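Local coordinates for lombricine kinase (Urechis caupo, PDB 3JPZ), which catalyses, as a phosphagen kinase of the ATP:guanido phosphotransferase family, the reversible transfer of a phosphoryl group between ATP and the guanidino compound lombricine, at residues A[42-48]-A[72-76]; A[62-66]-A[125-131]; A[97-103]-A[234-240]. One frame throughout, in Å; residues are numbered along the deposited sequence.

Contact 1: residues A[42-48]-A[72-76]; sequences VTVDKVI and FKELF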
loop_
_atom_site.group_PDB
_atom_site.type_symbol
_atom_site.label_atom_id
_atom_site.label_comp_id
_atom_site.label_asym_id
_atom_site.label_seq_id
_atom_site.Cartn_x
_atom_site.Cartn_y
_atom_site.Cartn_z
ATOM N N VAL A 42 15.452 10.452 1.422
ATOM C CA VAL A 42 15.068 9.589 0.315
ATOM C C VAL A 42 16.260 8.724 -0.073
ATOM O O VAL A 42 17.380 9.209 -0.190
ATOM C CB VAL A 42 14.610 10.394 -0.907
ATOM C CG1 VAL A 42 14.329 9.456 -2.080
ATOM C CG2 VAL A 42 13.382 11.208 -0.564
ATOM N N THR A 43 16.002 7.440 -0.288
ATOM C CA THR A 43 17.044 6.491 -0.642
ATOM C C THR A 43 16.738 5.845 -1.984
ATOM O O THR A 43 15.613 5.912 -2.464
ATOM C CB THR A 43 17.093 5.347 0.369
ATOM O OG1 THR A 43 15.892 4.579 0.247
ATOM C CG2 THR A 43 17.205 5.881 1.786
ATOM N N VAL A 44 17.736 5.196 -2.576
ATOM C CA VAL A 44 17.534 4.510 -3.843
ATOM C C VAL A 44 16.379 3.525 -3.710
ATOM O O VAL A 44 15.531 3.432 -4.591
ATOM C CB VAL A 44 18.810 3.775 -4.323
ATOM C CG1 VAL A 44 19.103 2.550 -3.458
ATOM C CG2 VAL A 44 18.670 3.376 -5.786
ATOM N N ASP A 45 16.337 2.815 -2.588
ATOM C CA ASP A 45 15.297 1.831 -2.355
ATOM C C ASP A 45 13.920 2.451 -2.434
ATOM O O ASP A 45 13.025 1.873 -3.029
ATOM C CB ASP A 45 15.489 1.143 -1.007
ATOM C CG ASP A 45 16.314 -0.109 -1.122
ATOM O OD1 ASP A 45 16.802 -0.379 -2.242
ATOM O OD2 ASP A 45 16.465 -0.822 -0.109
ATOM N N LYS A 46 13.758 3.622 -1.826
ATOM C CA LYS A 46 12.504 4.369 -1.907
ATOM C C LYS A 46 12.102 4.698 -3.349
ATOM O O LYS A 46 10.956 4.498 -3.742
ATOM C CB LYS A 46 12.617 5.681 -1.125
ATOM C CG LYS A 46 11.366 6.535 -1.217
ATOM C CD LYS A 46 10.216 5.884 -0.486
ATOM C CE LYS A 46 8.907 6.546 -0.806
ATOM N NZ LYS A 46 7.797 5.952 -0.002
ATOM N N VAL A 47 13.027 5.232 -4.138
ATOM C CA VAL A 47 12.645 5.707 -5.462
ATOM C C VAL A 47 12.403 4.552 -6.425
ATOM O O VAL A 47 11.716 4.716 -7.430
ATOM C CB VAL A 47 13.673 6.680 -6.056
ATOM C CG1 VAL A 47 13.909 7.834 -5.088
ATOM C CG2 VAL A 47 14.980 5.960 -6.399
ATOM N N ILE A 48 12.938 3.377 -6.114
ATOM C CA ILE A 48 12.756 2.232 -7.013
ATOM C C ILE A 48 11.734 1.226 -6.508
ATOM O O ILE A 48 11.437 0.247 -7.192
ATOM C CB ILE A 48 14.078 1.489 -7.276
ATOM C CG1 ILE A 48 14.556 0.783 -6.007
ATOM C CG2 ILE A 48 15.131 2.451 -7.802
ATOM C CD1 ILE A 48 15.585 -0.269 -6.259
ATOM N N PHE A 72 20.202 10.530 -7.056
ATOM C CA PHE A 72 20.088 9.324 -7.870
ATOM C C PHE A 72 19.998 9.715 -9.331
ATOM O O PHE A 72 19.282 9.100 -10.117
ATOM C CB PHE A 72 18.875 8.528 -7.416
ATOM C CG PHE A 72 18.821 8.357 -5.932
ATOM C CD1 PHE A 72 19.746 7.554 -5.290
ATOM C CD2 PHE A 72 17.890 9.043 -5.172
ATOM C CE1 PHE A 72 19.720 7.413 -3.921
ATOM C CE2 PHE A 72 17.859 8.900 -3.802
ATOM C CZ PHE A 72 18.772 8.088 -3.177
ATOM N N LYS A 73 20.754 10.754 -9.676
ATOM C CA LYS A 73 20.760 11.320 -11.018
ATOM C C LYS A 73 20.936 10.277 -12.110
ATOM O O LYS A 73 20.244 10.315 -13.123
ATOM C CB LYS A 73 21.863 12.370 -11.139
ATOM C CG LYS A 73 21.857 13.122 -12.456
ATOM C CD LYS A 73 22.771 14.329 -12.402
ATOM C CE LYS A 73 22.269 15.441 -13.308
ATOM N NZ LYS A 73 21.848 14.923 -14.635
ATOM N N GLU A 74 21.859 9.347 -11.914
ATOM C CA GLU A 74 22.204 8.419 -12.982
ATOM C C GLU A 74 21.079 7.424 -13.240
ATOM O O GLU A 74 20.977 6.864 -14.333
ATOM C CB GLU A 74 23.500 7.682 -12.658
ATOM C CG GLU A 74 23.327 6.399 -11.874
ATOM C CD GLU A 74 24.624 5.632 -11.769
ATOM O OE1 GLU A 74 25.197 5.283 -12.823
ATOM O OE2 GLU A 74 25.077 5.395 -10.632
ATOM N N LEU A 75 20.234 7.213 -12.236
ATOM C CA LEU A 75 19.096 6.321 -12.386
ATOM C C LEU A 75 17.924 7.046 -13.028
ATOM O O LEU A 75 17.276 6.529 -13.944
ATOM C CB LEU A 75 18.685 5.732 -11.031
ATOM C CG LEU A 75 17.489 4.780 -11.058
ATOM C CD1 LEU A 75 17.611 3.743 -12.176
ATOM C CD2 LEU A 75 17.333 4.104 -9.708
ATOM N N PHE A 76 17.637 8.247 -12.543
ATOM C CA PHE A 76 16.584 9.040 -13.141
ATOM C C PHE A 76 16.936 9.374 -14.573
ATOM O O PHE A 76 16.084 9.322 -15.444
ATOM C CB PHE A 76 16.325 10.308 -12.336
ATOM C CG PHE A 76 15.526 10.062 -11.101
ATOM C CD1 PHE A 76 14.152 10.238 -11.104
ATOM C CD2 PHE A 76 16.135 9.609 -9.951
ATOM C CE1 PHE A 76 13.421 10.001 -9.979
ATOM C CE2 PHE A 76 15.398 9.360 -8.823
ATOM C CZ PHE A 76 14.046 9.553 -8.834
#
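Phe72 holds CG anti to its own carbonyl carbon (chi1 -48°), which sends the ring from the start of helix 73-83 into the start of helix 44-53, where Val42, Val44 and Val47 receive it. The far end of the ring meets backbone: CZ of Phe72 stops 3.1 Å from Val44 N. Over one face, off-centre, stands Val44 CA. The carbonyl of Val42 comes instead to the ring edge, in its plane, with O 3.5 Å from Phe72 CZ, where the slightly positive ring hydrogens suit it. Leu75 CG stands opposite its backbone N (chi1 180°), and CD2 reaches across to Ile48. The two side chains are nearly perpendicular, and Leu75 CD2 lies 3.3 Å from Ile48 CG2, a tight carbon-carbon contact. Val47 serves both aromatic rings, with CG1 4.2 Å from Phe72 CD2 and CB 4.0 Å from Phe76 CZ. Each helix begins at this contact. Thr43 OG1 caps the first by accepting from Lys46 N at 3.1 Å, while Phe72 holds the N-cap position of the second, its O accepting from Leu75 N and Phe76 N. Helix 27-33 closes over the group, its Met29 on Leu75, its Tyr30 on Ile48 and its Leu33 on Val44; Arg135 of the second subunit packs on Ile48 and pairs with Asp45. Side chain against side chain the chemistry is apolar, so the starts of helices 44-53 and 73-83 meet here by fit and burial, with backbone atoms of 42-44 against the Phe72 ring.

Contact 2: residues A[62-66]-A[125-131]; sequences IAGDE and RGLCYPP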
loop_
_atom_site.group_PDB
_atom_site.type_symbol
_atom_site.label_atom_id
_atom_site.label_comp_id
_atom_site.label_asym_id
_atom_site.label_seq_id
_atom_site.Cartn_x
_atom_site.Cartn_y
_atom_site.Cartn_z
ATOM N N ILE A 62 10.266 6.690 -8.892
ATOM C CA ILE A 62 9.558 7.850 -8.379
ATOM C C ILE A 62 10.425 8.629 -7.394
ATOM O O ILE A 62 11.143 8.053 -6.587
ATOM C CB ILE A 62 8.231 7.437 -7.722
ATOM C CG1 ILE A 62 7.421 8.679 -7.345
ATOM C CG2 ILE A 62 8.498 6.551 -6.514
ATOM C CD1 ILE A 62 5.946 8.415 -7.136
ATOM N N ALA A 63 10.382 9.950 -7.494
ATOM C CA ALA A 63 11.167 10.796 -6.611
ATOM C C ALA A 63 10.471 10.920 -5.278
ATOM O O ALA A 63 9.265 11.158 -5.212
ATOM C CB ALA A 63 11.372 12.176 -7.240
ATOM N N GLY A 64 11.229 10.736 -4.209
ATOM C CA GLY A 64 10.728 11.051 -2.889
ATOM C C GLY A 64 10.765 12.552 -2.671
ATOM O O GLY A 64 10.018 13.098 -1.858
ATOM N N ASP A 65 11.646 13.222 -3.401
ATOM C CA ASP A 65 11.815 14.662 -3.266
ATOM C C ASP A 65 12.592 15.238 -4.448
ATOM O O ASP A 65 13.056 14.503 -5.316
ATOM C CB ASP A 65 12.499 15.006 -1.936
ATOM C CG ASP A 65 13.958 14.540 -1.859
ATOM O OD1 ASP A 65 14.462 13.900 -2.805
ATOM O OD2 ASP A 65 14.612 14.825 -0.829
ATOM N N GLU A 66 12.720 16.558 -4.483
ATOM C CA GLU A 66 13.318 17.229 -5.627
ATOM C C GLU A 66 14.750 16.753 -5.781
ATOM O O GLU A 66 15.244 16.555 -6.895
ATOM C CB GLU A 66 13.280 18.747 -5.432
ATOM C CG GLU A 66 14.125 19.512 -6.420
ATOM C CD GLU A 66 13.804 20.994 -6.443
ATOM O OE1 GLU A 66 13.153 21.492 -5.501
ATOM O OE2 GLU A 66 14.208 21.659 -7.411
ATOM N N ARG A 125 8.786 23.780 -3.739
ATOM C CA ARG A 125 10.187 23.575 -3.383
ATOM C C ARG A 125 10.372 23.598 -1.869
ATOM O O ARG A 125 9.707 24.356 -1.160
ATOM C CB ARG A 125 11.080 24.624 -4.051
ATOM C CG ARG A 125 12.544 24.536 -3.645
ATOM C CD ARG A 125 13.438 25.250 -4.641
ATOM N NE ARG A 125 13.546 24.516 -5.898
ATOM C CZ ARG A 125 13.973 25.043 -7.041
ATOM N NH1 ARG A 125 14.332 26.317 -7.101
ATOM N NH2 ARG A 125 14.040 24.296 -8.128
ATOM N N GLY A 126 11.266 22.744 -1.386
ATOM C CA GLY A 126 11.509 22.604 0.034
ATOM C C GLY A 126 10.745 21.458 0.672
ATOM O O GLY A 126 10.998 21.122 1.828
ATOM N N LEU A 127 9.826 20.844 -0.072
ATOM C CA LEU A 127 8.919 19.865 0.512
ATOM C C LEU A 127 8.861 18.559 -0.277
ATOM O O LEU A 127 8.760 18.557 -1.505
ATOM C CB LEU A 127 7.520 20.447 0.612
ATOM C CG LEU A 127 7.430 21.736 1.434
ATOM C CD1 LEU A 127 6.084 22.390 1.236
ATOM C CD2 LEU A 127 7.676 21.447 2.901
ATOM N N CYS A 128 8.892 17.447 0.449
ATOM C CA CYS A 128 8.911 16.139 -0.187
ATOM C C CYS A 128 7.631 15.873 -0.952
ATOM O O CYS A 128 6.549 16.254 -0.531
ATOM C CB CYS A 128 9.144 15.045 0.856
ATOM S SG CYS A 128 10.865 14.920 1.368
ATOM N N TYR A 129 7.776 15.217 -2.093
ATOM C CA TYR A 129 6.647 14.653 -2.806
ATOM C C TYR A 129 5.871 13.654 -1.947
ATOM O O TYR A 129 6.376 13.156 -0.945
ATOM C CB TYR A 129 7.153 13.938 -4.051
ATOM C CG TYR A 129 7.819 14.839 -5.059
ATOM C CD1 TYR A 129 7.166 15.960 -5.566
ATOM C CD2 TYR A 129 9.084 14.548 -5.539
ATOM C CE1 TYR A 129 7.773 16.773 -6.504
ATOM C CE2 TYR A 129 9.695 15.355 -6.468
ATOM C CZ TYR A 129 9.034 16.466 -6.948
ATOM O OH TYR A 129 9.650 17.257 -7.885
ATOM N N PRO A 130 4.639 13.337 -2.360
ATOM C CA PRO A 130 3.746 12.381 -1.692
ATOM C C PRO A 130 4.384 11.050 -1.278
ATOM O O PRO A 130 3.993 10.501 -0.258
ATOM C CB PRO A 130 2.665 12.140 -2.743
ATOM C CG PRO A 130 2.577 13.445 -3.458
ATOM C CD PRO A 130 3.987 13.971 -3.518
ATOM N N PRO A 131 5.340 10.523 -2.058
ATOM C CA PRO A 131 5.895 9.240 -1.620
ATOM C C PRO A 131 6.635 9.326 -0.284
ATOM O O PRO A 131 6.620 8.343 0.460
ATOM C CB PRO A 131 6.864 8.864 -2.756
ATOM C CG PRO A 131 6.371 9.637 -3.946
ATOM C CD PRO A 131 5.874 10.938 -3.362
HETATM O O HOH W 1 12.455 20.852 -3.211
#
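Glu66 and Arg125 form a side-on, two-nitrogen salt bridge between a loop of the small helical N-terminal domain and the loop that follows strand 113-122 of the large antiparallel sheet, the two-domain plan of phosphagen kinases. Glu66 reaches out with its chain extended, whereas Arg125 bends at chi3 (-72°) to turn NE and NH2 toward it. The carboxylate and guanidinium planes lie 30° apart. Each oxygen uses its syn lone pair: Arg125 NE gives a nearly straight bond to Glu66 OE1 at 3.1 Å, close to the guanidinium plane, and Arg125 NH2 reaches Glu66 OE2 at 2.7 Å, tilted further from it. The guanidinium has further partners: Glu257 at NH1 and the carbonyl of Trp260 at NH2. Four residues on, the Tyr129 ring lies obliquely against the turning backbone from Ala63 to Glu66, its CE2 3.5 Å from Asp65 C and 3.7 Å from Ala63 CB. Asp65 sets its CB against Cys128 SG, while its carboxylate looks to His40, Thr38 and Ser68. At the far end Ile62 and Pro131 meet at a slant, Ile62 CD1 pressing to 3.4 Å from Pro131 CG, tighter than usual for two carbons. The same ring carbon helps to bury Ala63 O, a carbonyl oxygen with no polar partner in the model. The salt bridge thus lies at the Glu66 end and the aliphatic packing at the Ile62 end. Beside the salt bridge a water donates to Glu66 OE1 and accepts from Gly126 N at 2.9 Å.

Contact 3: residues A[97-103]-A[234-240]; sequences DLDASKL and KAVFERF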
loop_
_atom_site.group_PDB
_atom_site.type_symbol
_atom_site.label_atom_id
_atom_site.label_comp_id
_atom_site.label_asym_id
_atom_site.label_seq_id
_atom_site.Cartn_x
_atom_site.Cartn_y
_atom_site.Cartn_z
ATOM N N ASP A 97 6.866 28.281 -21.421
ATOM C CA ASP A 97 6.156 29.243 -22.249
ATOM C C ASP A 97 4.648 29.133 -22.020
ATOM O O ASP A 97 3.979 28.275 -22.592
ATOM C CB ASP A 97 6.476 29.012 -23.720
ATOM C CG ASP A 97 5.949 30.120 -24.611
ATOM O OD1 ASP A 97 5.311 31.054 -24.088
ATOM O OD2 ASP A 97 6.172 30.064 -25.836
ATOM N N LEU A 98 4.125 30.003 -21.167
ATOM C CA LEU A 98 2.700 30.050 -20.879
ATOM C C LEU A 98 2.038 31.222 -21.596
ATOM O O LEU A 98 1.076 31.801 -21.092
ATOM C CB LEU A 98 2.479 30.199 -19.369
ATOM C CG LEU A 98 3.161 29.147 -18.508
ATOM C CD1 LEU A 98 2.978 29.426 -17.000
ATOM C CD2 LEU A 98 2.627 27.766 -18.882
ATOM N N ASP A 99 2.556 31.576 -22.768
ATOM C CA ASP A 99 2.089 32.771 -23.460
ATOM C C ASP A 99 1.032 32.417 -24.499
ATOM O O ASP A 99 1.342 32.127 -25.659
ATOM C CB ASP A 99 3.255 33.520 -24.103
ATOM C CG ASP A 99 2.850 34.883 -24.620
ATOM O OD1 ASP A 99 1.636 35.180 -24.616
ATOM O OD2 ASP A 99 3.742 35.654 -25.031
ATOM N N ALA A 100 -0.222 32.452 -24.057
ATOM C CA ALA A 100 -1.367 32.136 -24.897
ATOM C C ALA A 100 -1.432 32.996 -26.151
ATOM O O ALA A 100 -1.810 32.507 -27.212
ATOM C CB ALA A 100 -2.646 32.287 -24.095
ATOM N N SER A 101 -1.075 34.272 -26.034
ATOM C CA SER A 101 -1.113 35.178 -27.185
ATOM C C SER A 101 -0.246 34.677 -28.345
ATOM O O SER A 101 -0.450 35.069 -29.494
ATOM C CB SER A 101 -0.684 36.594 -26.778
ATOM O OG SER A 101 0.724 36.708 -26.649
ATOM N N LYS A 102 0.716 33.809 -28.040
ATOM C CA LYS A 102 1.614 33.253 -29.057
ATOM C C LYS A 102 0.941 32.153 -29.881
ATOM O O LYS A 102 1.516 31.643 -30.843
ATOM C CB LYS A 102 2.888 32.692 -28.412
ATOM C CG LYS A 102 3.830 33.746 -27.851
ATOM C CD LYS A 102 4.966 33.121 -27.044
ATOM C CE LYS A 102 6.088 32.591 -27.934
ATOM N NZ LYS A 102 7.353 32.360 -27.174
ATOM N N LEU A 103 -0.282 31.799 -29.509
ATOM C CA LEU A 103 -0.969 30.678 -30.133
ATOM C C LEU A 103 -1.585 31.049 -31.468
ATOM O O LEU A 103 -1.992 32.187 -31.689
ATOM C CB LEU A 103 -2.065 30.144 -29.210
ATOM C CG LEU A 103 -1.596 29.363 -27.990
ATOM C CD1 LEU A 103 -2.790 28.925 -27.161
ATOM C CD2 LEU A 103 -0.771 28.162 -28.413
ATOM N N LYS A 234 -7.321 28.431 -26.609
ATOM C CA LYS A 234 -6.450 29.570 -26.380
ATOM C C LYS A 234 -6.877 30.275 -25.102
ATOM O O LYS A 234 -6.048 30.676 -24.305
ATOM C CB LYS A 234 -6.488 30.535 -27.570
ATOM C CG LYS A 234 -5.847 31.893 -27.291
ATOM C CD LYS A 234 -5.730 32.732 -28.565
ATOM C CE LYS A 234 -5.217 34.139 -28.270
ATOM N NZ LYS A 234 -4.955 34.915 -29.515
ATOM N N ALA A 235 -8.184 30.422 -24.920
ATOM C CA ALA A 235 -8.725 31.002 -23.707
ATOM C C ALA A 235 -8.373 30.113 -22.520
ATOM O O ALA A 235 -8.061 30.605 -21.442
ATOM C CB ALA A 235 -10.230 31.165 -23.829
ATOM N N VAL A 236 -8.410 28.801 -22.731
ATOM C CA VAL A 236 -8.116 27.838 -21.676
ATOM C C VAL A 236 -6.664 27.922 -21.242
ATOM O O VAL A 236 -6.346 27.804 -20.055
ATOM C CB VAL A 236 -8.397 26.389 -22.137
ATOM C CG1 VAL A 236 -7.876 25.401 -21.100
ATOM C CG2 VAL A 236 -9.873 26.191 -22.365
ATOM N N PHE A 237 -5.785 28.124 -22.215
ATOM C CA PHE A 237 -4.364 28.248 -21.956
ATOM C C PHE A 237 -4.094 29.594 -21.283
ATOM O O PHE A 237 -3.226 29.700 -20.421
ATOM C CB PHE A 237 -3.586 28.142 -23.271
ATOM C CG PHE A 237 -2.088 28.104 -23.100
ATOM C CD1 PHE A 237 -1.497 27.217 -22.220
ATOM C CD2 PHE A 237 -1.275 28.939 -23.850
ATOM C CE1 PHE A 237 -0.122 27.174 -22.079
ATOM C CE2 PHE A 237 0.099 28.904 -23.714
ATOM C CZ PHE A 237 0.677 28.019 -22.829
ATOM N N GLU A 238 -4.843 30.617 -21.685
ATOM C CA GLU A 238 -4.631 31.969 -21.169
ATOM C C GLU A 238 -4.885 32.002 -19.676
ATOM O O GLU A 238 -4.138 32.618 -18.919
ATOM C CB GLU A 238 -5.563 32.970 -21.859
ATOM C CG GLU A 238 -5.268 34.437 -21.509
ATOM C CD GLU A 238 -5.764 34.861 -20.124
ATOM O OE1 GLU A 238 -6.765 34.292 -19.620
ATOM O OE2 GLU A 238 -5.152 35.791 -19.547
ATOM N N ARG A 239 -5.968 31.356 -19.269
ATOM C CA ARG A 239 -6.336 31.262 -17.866
ATOM C C ARG A 239 -5.336 30.364 -17.155
ATOM O O ARG A 239 -4.912 30.639 -16.047
ATOM C CB ARG A 239 -7.756 30.700 -17.737
ATOM C CG ARG A 239 -8.157 30.273 -16.333
ATOM C CD ARG A 239 -9.654 29.991 -16.253
ATOM N NE ARG A 239 -10.444 31.195 -16.493
ATOM C CZ ARG A 239 -11.143 31.433 -17.599
ATOM N NH1 ARG A 239 -11.170 30.541 -18.583
ATOM N NH2 ARG A 239 -11.824 32.566 -17.715
ATOM N N PHE A 240 -4.967 29.285 -17.825
ATOM C CA PHE A 240 -3.996 28.336 -17.318
ATOM C C PHE A 240 -2.714 29.034 -16.849
ATOM O O PHE A 240 -2.308 28.906 -15.697
ATOM C CB PHE A 240 -3.696 27.347 -18.445
ATOM C CG PHE A 240 -2.715 26.282 -18.094
ATOM C CD1 PHE A 240 -3.113 25.152 -17.391
ATOM C CD2 PHE A 240 -1.399 26.377 -18.517
ATOM C CE1 PHE A 240 -2.204 24.147 -17.092
ATOM C CE2 PHE A 240 -0.495 25.382 -18.224
ATOM C CZ PHE A 240 -0.899 24.261 -17.505
#
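Phe237 pushes its ring from helix 233-252 into the curve of residues 97-103, where the backbone of 97-100, the methyl of Ala100 and Leu103 CD1 meet it. Its CG is anti to the backbone N (chi1 -174°), carrying the ring off the helix toward that loop. CZ of Phe237 meets the carbonyl of Asp97, whose O lies in the ring plane at the edge, 3.3 Å away, and CA of Leu98 is close beside it. Ala100 CA and Leu103 CD1 come obliquely to CD2 of Phe237, at 3.4 and 3.6 Å. Ala100 is the point of closest backbone approach: its methyl lies directly on the helix backbone, CB 3.6 Å from Glu238 CA. One turn before Phe237, Lys234 runs its extended chain past the Ala100 carbonyl, and one turn the other way Leu98 CD2 comes to the edge of the Phe240 ring at 4.0 Å. A second shell shapes the loop. Asp97 OD1 accepts from Asp99 N in an Asx turn, and Asp97 OD2 takes a salt bridge from Lys102 NZ at 2.9 Å and another from Arg334 of helix 333-355. Asp99 OD1 in turn accepts from Ser101 OG at 2.7 Å. Phe237 and Phe240 also touch Ile118 of strand 113-122, a predicted ATP-site residue next to the ADP-binding Arg119. Across the segments the contact is mainly apolar, with loop carbonyls against the Phe237 ring edge and the Lys234 chain; Asp97 and Asp99 bond within the loop, and Asp97 also ties it to Arg334.

Contacts 1 and 2 adjoin: Val47 O and Ile62 N are 2.9 Å apart, and Lys46 NZ is 2.7 Å from Pro131 O, both probable hydrogen bonds, so helix 44-53 joins contact 1 to both loops of contact 2. Contact 3 stands apart, its centre about 35 Å from that of contact 1 and on the opposite side of the chain's centre. The first two are buried, contact 3 only partly. Contact 1 packs apolar groups within the N-terminal domain; contact 2 adds a salt bridge where that domain meets the loop beyond strand 113-122. Contact 3 lays a loop on a helix backing the same strand, its carboxylates bonding within the loop, to helix 333-355 or along their own helix.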